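Local coordinates for phosphatidylinositol-specific phospholipase C (Listeria monocytogenes, PDB 2PLC), which belongs to the phosphatidylinositol-specific phospholipase C family, whose X domain is built on a TIM-barrel type of fold, at residues Arg118-Ile123 with Leu164-Arg169. Sequence-based numbering, arbitrary orientation.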
ATOM      1  N   ARG A 118     -14.645   3.950 -15.978  1.00 56.07           N
ATOM      2  CA  ARG A 118     -15.607   3.676 -14.916  1.00 49.40           C
ATOM      3  C   ARG A 118     -15.255   4.290 -13.567  1.00 42.14           C
ATOM      4  O   ARG A 118     -16.131   4.822 -12.889  1.00 36.80           O
ATOM      5  CB  ARG A 118     -15.811   2.167 -14.753  1.00 57.50           C
ATOM      6  CG  ARG A 118     -16.682   1.523 -15.825  1.00 69.83           C
ATOM      7  CD  ARG A 118     -18.086   2.128 -15.849  1.00 83.36           C
ATOM      8  NE  ARG A 118     -18.735   2.097 -14.536  1.00 92.27           N
ATOM      9  CZ  ARG A 118     -19.486   1.095 -14.081  1.00 94.83           C
ATOM     10  NH1 ARG A 118     -19.700   0.018 -14.828  1.00 95.94           N
ATOM     11  NH2 ARG A 118     -20.015   1.163 -12.865  1.00 93.11           N
ATOM     12  N   ILE A 119     -13.983   4.210 -13.180  1.00 34.52           N
ATOM     13  CA  ILE A 119     -13.535   4.753 -11.895  1.00 34.99           C
ATOM     14  C   ILE A 119     -13.470   6.276 -11.849  1.00 31.67           C
ATOM     15  O   ILE A 119     -13.460   6.861 -10.766  1.00 29.20           O
ATOM     16  CB  ILE A 119     -12.139   4.216 -11.488  1.00 35.57           C
ATOM     17  CG1 ILE A 119     -11.103   4.554 -12.571  1.00 32.76           C
ATOM     18  CG2 ILE A 119     -12.207   2.726 -11.210  1.00 24.71           C
ATOM     19  CD1 ILE A 119      -9.683   4.175 -12.219  1.00 36.46           C
ATOM     20  N   GLN A 120     -13.418   6.910 -13.019  1.00 28.84           N
ATOM     21  CA  GLN A 120     -13.325   8.369 -13.105  1.00 34.75           C
ATOM     22  C   GLN A 120     -14.386   9.171 -12.355  1.00 31.95           C
ATOM     23  O   GLN A 120     -14.048  10.062 -11.578  1.00 37.19           O
ATOM     24  CB  GLN A 120     -13.232   8.823 -14.565  1.00 40.57           C
ATOM     25  CG  GLN A 120     -11.916   8.442 -15.228  1.00 47.35           C
ATOM     26  CD  GLN A 120     -11.757   9.023 -16.618  1.00 51.86           C
ATOM     27  OE1 GLN A 120     -12.481   9.941 -17.010  1.00 51.52           O
ATOM     28  NE2 GLN A 120     -10.799   8.493 -17.372  1.00 53.23           N
ATOM     29  N   PRO A 121     -15.680   8.873 -12.576  1.00 34.36           N
ATOM     30  CA  PRO A 121     -16.742   9.612 -11.879  1.00 34.71           C
ATOM     31  C   PRO A 121     -16.612   9.521 -10.358  1.00 34.88           C
ATOM     32  O   PRO A 121     -16.940  10.466  -9.643  1.00 34.53           O
ATOM     33  CB  PRO A 121     -18.011   8.918 -12.366  1.00 36.94           C
ATOM     34  CG  PRO A 121     -17.640   8.474 -13.752  1.00 34.94           C
ATOM     35  CD  PRO A 121     -16.258   7.919 -13.542  1.00 30.69           C
ATOM     36  N   LEU A 122     -16.111   8.385  -9.879  1.00 34.50           N
ATOM     37  CA  LEU A 122     -15.926   8.148  -8.448  1.00 34.31           C
ATOM     38  C   LEU A 122     -14.735   8.900  -7.878  1.00 30.96           C
ATOM     39  O   LEU A 122     -14.813   9.470  -6.793  1.00 34.19           O
ATOM     40  CB  LEU A 122     -15.737   6.659  -8.178  1.00 33.67           C
ATOM     41  CG  LEU A 122     -16.821   5.981  -7.348  1.00 34.21           C
ATOM     42  CD1 LEU A 122     -16.343   4.587  -6.999  1.00 34.59           C
ATOM     43  CD2 LEU A 122     -17.107   6.780  -6.082  1.00 32.20           C
ATOM     44  N   ILE A 123     -13.615   8.838  -8.587  1.00 30.20           N
ATOM     45  CA  ILE A 123     -12.400   9.517  -8.159  1.00 30.52           C
ATOM     46  C   ILE A 123     -12.628  11.030  -8.165  1.00 31.42           C
ATOM     47  O   ILE A 123     -12.301  11.715  -7.199  1.00 30.12           O
ATOM     48  CB  ILE A 123     -11.202   9.162  -9.082  1.00 32.66           C
ATOM     49  CG1 ILE A 123     -10.894   7.661  -9.006  1.00 29.78           C
ATOM     50  CG2 ILE A 123      -9.978   9.981  -8.705  1.00 28.54           C
ATOM     51  CD1 ILE A 123     -10.591   7.148  -7.604  1.00 28.87           C
ATOM     52  N   LEU A 164      -3.816   7.833 -14.115  1.00 45.86           N
ATOM     53  CA  LEU A 164      -5.189   8.300 -14.254  1.00 41.40           C
ATOM     54  C   LEU A 164      -5.242   9.803 -14.519  1.00 42.67           C
ATOM     55  O   LEU A 164      -4.819  10.612 -13.689  1.00 36.46           O
ATOM     56  CB  LEU A 164      -5.996   7.978 -12.993  1.00 37.31           C
ATOM     57  CG  LEU A 164      -7.477   8.362 -13.040  1.00 33.90           C
ATOM     58  CD1 LEU A 164      -8.230   7.407 -13.959  1.00 34.71           C
ATOM     59  CD2 LEU A 164      -8.062   8.320 -11.649  1.00 38.21           C
ATOM     60  N   VAL A 165      -5.759  10.164 -15.688  1.00 43.66           N
ATOM     61  CA  VAL A 165      -5.885  11.564 -16.064  1.00 44.95           C
ATOM     62  C   VAL A 165      -7.361  11.944 -16.166  1.00 43.39           C
ATOM     63  O   VAL A 165      -8.115  11.350 -16.939  1.00 42.79           O
ATOM     64  CB  VAL A 165      -5.192  11.859 -17.418  1.00 47.10           C
ATOM     65  CG1 VAL A 165      -5.287  13.337 -17.738  1.00 45.93           C
ATOM     66  CG2 VAL A 165      -3.733  11.422 -17.383  1.00 47.54           C
ATOM     67  N   ILE A 166      -7.775  12.897 -15.340  1.00 43.27           N
ATOM     68  CA  ILE A 166      -9.151  13.379 -15.347  1.00 47.95           C
ATOM     69  C   ILE A 166      -9.067  14.877 -15.614  1.00 53.30           C
ATOM     70  O   ILE A 166      -8.597  15.647 -14.768  1.00 51.29           O
ATOM     71  CB  ILE A 166      -9.883  13.104 -14.001  1.00 44.15           C
ATOM     72  CG1 ILE A 166      -9.831  11.609 -13.663  1.00 36.24           C
ATOM     73  CG2 ILE A 166     -11.346  13.540 -14.094  1.00 39.42           C
ATOM     74  CD1 ILE A 166     -10.481  11.253 -12.342  1.00 30.10           C
ATOM     75  N   ASN A 167      -9.507  15.266 -16.811  1.00 62.33           N
ATOM     76  CA  ASN A 167      -9.479  16.651 -17.283  1.00 65.83           C
ATOM     77  C   ASN A 167      -8.048  17.050 -17.611  1.00 63.47           C
ATOM     78  O   ASN A 167      -7.429  16.474 -18.504  1.00 63.04           O
ATOM     79  CB  ASN A 167     -10.098  17.609 -16.258  1.00 74.03           C
ATOM     80  CG  ASN A 167     -11.612  17.553 -16.252  1.00 82.47           C
ATOM     81  OD1 ASN A 167     -12.268  18.167 -17.094  1.00 89.15           O
ATOM     82  ND2 ASN A 167     -12.174  16.806 -15.308  1.00 84.91           N
ATOM     83  N   SER A 168      -7.519  18.029 -16.891  1.00 65.00           N
ATOM     84  CA  SER A 168      -6.152  18.474 -17.121  1.00 70.28           C
ATOM     85  C   SER A 168      -5.273  18.105 -15.935  1.00 66.83           C
ATOM     86  O   SER A 168      -4.148  18.592 -15.809  1.00 68.45           O
ATOM     87  CB  SER A 168      -6.117  19.983 -17.358  1.00 77.03           C
ATOM     88  OG  SER A 168      -6.797  20.318 -18.556  1.00 87.72           O
ATOM     89  N   ARG A 169      -5.794  17.235 -15.075  1.00 62.19           N
ATOM     90  CA  ARG A 169      -5.072  16.799 -13.889  1.00 56.14           C
ATOM     91  C   ARG A 169      -4.701  15.320 -13.940  1.00 52.82           C
ATOM     92  O   ARG A 169      -5.492  14.480 -14.381  1.00 51.97           O
ATOM     93  CB  ARG A 169      -5.894  17.085 -12.626  1.00 52.91           C
ATOM     94  CG  ARG A 169      -6.275  18.544 -12.443  1.00 54.04           C
ATOM     95  CD  ARG A 169      -5.051  19.450 -12.367  1.00 59.56           C
ATOM     96  NE  ARG A 169      -4.360  19.366 -11.081  1.00 60.84           N
ATOM     97  CZ  ARG A 169      -3.255  20.045 -10.776  1.00 62.23           C
ATOM     98  NH1 ARG A 169      -2.703  20.862 -11.663  1.00 60.14           N
ATOM     99  NH2 ARG A 169      -2.711  19.922  -9.574  1.00 61.79           N
TER
HETATM  100  O   HOH W   1     -10.420  12.133 -18.663  1.00 62.95           O
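Leu164 and Ile166, next-but-one neighbours on the same side of strand 164-166, pack against Ile119, Gln120 and Ile123 of helix 114-125, and the contact is mainly apolar. Leu164 CD1 meets Ile119 CD1 at 3.9 Å, the two side chains running past one another in opposite senses, and it also lies beside the aliphatic CG of Gln120. Leu164 CD2 rests on the branch point of Ile123, 3.9 Å from Ile123 CG2. Ile166 is extended to its tip (chi2 178°), which carries Ile166 CD1 to the same CG2 of Ile123 at 3.9 Å, the two side chains lying roughly perpendicular. Ile166 CD1 also packs against the helix backbone, 3.8 Å from Gln120 O.

Polar links are fewer and fall to the partly exposed Gln120 and Val165. No direct hydrogen bond joins the segments; Gln120 NE2 remains 3.9 Å from Val165 O. A water instead donates to Val165 O at 3.0 Å and, weakly, to Gln120 OE1, bridging the amide end of the glutamine to the strand backbone.

A type II' turn from Ile166 to Arg169 closes the hairpin between strands 164-166 and 169-174. The axes of segment 118-123 and strand 164-166 approach to 9.6 Å and cross at -63°. Phe171 of strand 169-174 touches Ile123, Leu164 and Ile166, while Ile119 also reaches Leu82, so the contact fastens this hairpin of the mixed sheet to helix 114-125, with helix 82-95 alongside.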